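Side-chain contact in cobalamin biosynthesis protein (Agrobacterium tumefaciens, PDB 3BY5), which probably takes part in cobalamin (vitamin B12) biosynthesis, although its exact role is not established: residues R35-T40 / V125-T130. Residues are numbered along the deposited sequence; the frame is centred on the assembly and turned at random.
Sequences RAFGVT and VAIAMT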
ATOM      1  N   ARG A  35      22.221   2.451   3.018  1.00 38.87           N
ATOM      2  CA  ARG A  35      23.664   2.471   3.252  1.00 37.35           C
ATOM      3  C   ARG A  35      24.037   2.782   4.698  1.00 36.81           C
ATOM      4  O   ARG A  35      24.903   2.119   5.264  1.00 41.78           O
ATOM      5  CB  ARG A  35      24.352   3.458   2.306  1.00 36.36           C
ATOM      6  CG  ARG A  35      24.377   3.000   0.863  1.00 41.87           C
ATOM      7  CD  ARG A  35      25.291   3.861   0.005  1.00 46.92           C
ATOM      8  NE  ARG A  35      24.802   5.228  -0.130  1.00 49.64           N
ATOM      9  CZ  ARG A  35      23.934   5.639  -1.050  1.00 53.46           C
ATOM     10  NH1 ARG A  35      23.439   4.788  -1.944  1.00 54.35           N
ATOM     11  NH2 ARG A  35      23.559   6.911  -1.072  1.00 51.78           N
ATOM     12  N   ALA A  36      23.372   3.775   5.291  1.00 36.83           N
ATOM     13  CA  ALA A  36      23.653   4.204   6.665  1.00 34.38           C
ATOM     14  C   ALA A  36      23.315   3.166   7.720  1.00 35.26           C
ATOM     15  O   ALA A  36      23.931   3.153   8.782  1.00 42.60           O
ATOM     16  CB  ALA A  36      22.933   5.503   6.982  1.00 33.74           C
ATOM     17  N   PHE A  37      22.345   2.302   7.438  1.00 34.95           N
ATOM     18  CA  PHE A  37      21.858   1.367   8.445  1.00 34.05           C
ATOM     19  C   PHE A  37      22.121  -0.102   8.124  1.00 38.00           C
ATOM     20  O   PHE A  37      21.922  -0.973   8.973  1.00 38.79           O
ATOM     21  CB  PHE A  37      20.378   1.615   8.726  1.00 33.63           C
ATOM     22  CG  PHE A  37      20.093   2.985   9.281  1.00 40.52           C
ATOM     23  CD1 PHE A  37      20.797   3.464  10.390  1.00 42.19           C
ATOM     24  CD2 PHE A  37      19.120   3.798   8.703  1.00 36.99           C
ATOM     25  CE1 PHE A  37      20.541   4.731  10.910  1.00 43.69           C
ATOM     26  CE2 PHE A  37      18.851   5.065   9.218  1.00 42.58           C
ATOM     27  CZ  PHE A  37      19.564   5.534  10.324  1.00 42.47           C
ATOM     28  N   GLY A  38      22.584  -0.372   6.909  1.00 36.03           N
ATOM     29  CA  GLY A  38      22.916  -1.731   6.516  1.00 38.96           C
ATOM     30  C   GLY A  38      21.673  -2.555   6.283  1.00 43.44           C
ATOM     31  O   GLY A  38      21.620  -3.728   6.647  1.00 48.06           O
ATOM     32  N   VAL A  39      20.665  -1.929   5.686  1.00 45.84           N
ATOM     33  CA  VAL A  39      19.400  -2.594   5.380  1.00 45.36           C
ATOM     34  C   VAL A  39      19.125  -2.556   3.881  1.00 47.31           C
ATOM     35  O   VAL A  39      19.819  -1.868   3.126  1.00 47.43           O
ATOM     36  CB  VAL A  39      18.199  -1.972   6.156  1.00 43.44           C
ATOM     37  CG1 VAL A  39      18.363  -2.167   7.660  1.00 41.13           C
ATOM     38  CG2 VAL A  39      18.015  -0.494   5.811  1.00 38.55           C
ATOM     39  N   THR A  40      18.122  -3.315   3.457  1.00 48.31           N
ATOM     40  CA  THR A  40      17.642  -3.255   2.087  1.00 48.66           C
ATOM     41  C   THR A  40      16.131  -3.200   2.148  1.00 44.89           C
ATOM     42  O   THR A  40      15.492  -4.161   2.562  1.00 44.51           O
ATOM     43  CB  THR A  40      18.093  -4.471   1.238  1.00 50.81           C
ATOM     44  OG1 THR A  40      19.327  -4.999   1.749  1.00 55.85           O
ATOM     45  CG2 THR A  40      18.277  -4.057  -0.219  1.00 51.30           C
ATOM     46  N   VAL A 125      12.811   9.310   6.776  1.00 30.64           N
ATOM     47  CA  VAL A 125      12.802   7.880   6.531  1.00 29.89           C
ATOM     48  C   VAL A 125      12.848   7.140   7.860  1.00 32.56           C
ATOM     49  O   VAL A 125      13.777   7.332   8.647  1.00 33.81           O
ATOM     50  CB  VAL A 125      14.008   7.442   5.672  1.00 31.96           C
ATOM     51  CG1 VAL A 125      13.864   5.982   5.253  1.00 32.76           C
ATOM     52  CG2 VAL A 125      14.165   8.340   4.438  1.00 34.92           C
ATOM     53  N   ALA A 126      11.833   6.310   8.101  1.00 31.92           N
ATOM     54  CA  ALA A 126      11.783   5.420   9.265  1.00 29.61           C
ATOM     55  C   ALA A 126      11.854   3.974   8.805  1.00 30.96           C
ATOM     56  O   ALA A 126      11.077   3.565   7.957  1.00 35.70           O
ATOM     57  CB  ALA A 126      10.512   5.642  10.046  1.00 22.89           C
ATOM     58  N   ILE A 127      12.775   3.196   9.362  1.00 31.41           N
ATOM     59  CA  ILE A 127      12.894   1.791   8.967  1.00 32.72           C
ATOM     60  C   ILE A 127      12.352   0.849  10.043  1.00 30.99           C
ATOM     61  O   ILE A 127      12.761   0.913  11.201  1.00 28.92           O
ATOM     62  CB  ILE A 127      14.348   1.405   8.538  1.00 34.75           C
ATOM     63  CG1 ILE A 127      14.743   2.134   7.251  1.00 34.37           C
ATOM     64  CG2 ILE A 127      14.486  -0.096   8.280  1.00 31.44           C
ATOM     65  CD1 ILE A 127      15.603   3.346   7.471  1.00 40.57           C
ATOM     66  N   ALA A 128      11.414  -0.006   9.641  1.00 32.82           N
ATOM     67  CA  ALA A 128      10.893  -1.059  10.504  1.00 36.04           C
ATOM     68  C   ALA A 128      11.174  -2.436   9.919  1.00 40.48           C
ATOM     69  O   ALA A 128      11.205  -2.601   8.705  1.00 38.14           O
ATOM     70  CB  ALA A 128       9.407  -0.876  10.728  1.00 32.58           C
HETATM   71  N   MSE A 129      11.394  -3.415  10.795  1.00 49.22           N
HETATM   72  CA  MSE A 129      11.502  -4.821  10.401  1.00 59.19           C
HETATM   73  C   MSE A 129      10.466  -5.648  11.136  1.00 58.80           C
HETATM   74  O   MSE A 129      10.160  -5.376  12.295  1.00 58.71           O
HETATM   75  CB  MSE A 129      12.893  -5.368  10.698  1.00 59.70           C
HETATM   76  CG  MSE A 129      13.777  -5.482   9.483  1.00 67.28           C
HETATM   77 SE   MSE A 129      15.638  -5.109   9.904  1.00 76.25          SE
HETATM   78  CE  MSE A 129      16.466  -5.509   8.183  1.00 69.56           C
ATOM     79  N   THR A 130       9.934  -6.662  10.462  1.00 63.57           N
ATOM     80  CA  THR A 130       8.877  -7.486  11.037  1.00 67.69           C
ATOM     81  C   THR A 130       9.424  -8.799  11.597  1.00 72.36           C
ATOM     82  O   THR A 130      10.601  -9.111  11.407  1.00 72.02           O
ATOM     83  CB  THR A 130       7.735  -7.731  10.022  1.00 66.50           C
ATOM     84  OG1 THR A 130       6.584  -8.234  10.710  1.00 67.62           O
ATOM     85  CG2 THR A 130       8.160  -8.705   8.933  1.00 66.30           C
TER
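Helix-on-sheet packing in an alpha/beta fold brings F37, the last residue of helix 23-37, and V39 of the turn just beyond it against I127 and M129 of strand 123-129. The interface is wholly apolar, with no hydrogen bond between the two segments. I127 takes part on two fronts through separate branches. Its CD1 methyl meets the phenyl ring of F37 obliquely, 3.8 Å from F37 CD2 and slightly farther from F37 CE2. The other branch, I127 CG2, stands anti to the backbone N (CG1 at chi1 -66°) and faces V39, though loosely, at 4.3 Å from V39 CG2. A beta-branched residue with a long arm thus serves both the last helical residue and the turn beyond it. V39 in turn divides its methyls: while CG2 looks to I127, V39 CG1 lies 3.9 Å from M129 CE, the terminal methyl of a selenomethionine whose chain bends at chi2 (145°) and crosses the valine at a slant. A flexible, unbranched side chain suits this partly exposed margin, where it can reach the loop from the end of the strand. Between the two hydrophobic residues, G38 leaves the helical conformation with positive phi (74°), a backbone shape that glycine adopts readily, and the chain turns so that the first side-chain bonds of F37 and V39 both start out toward strand 123-129. Alternation along the strand puts I127 and M129 on this face, whereas A126 and A128 meet helix 98-107 on the other. I127 also touches A33 of helix 23-37 and V114, while F37 also touches A115, P116 and L118 of the neighbouring strand 112-120.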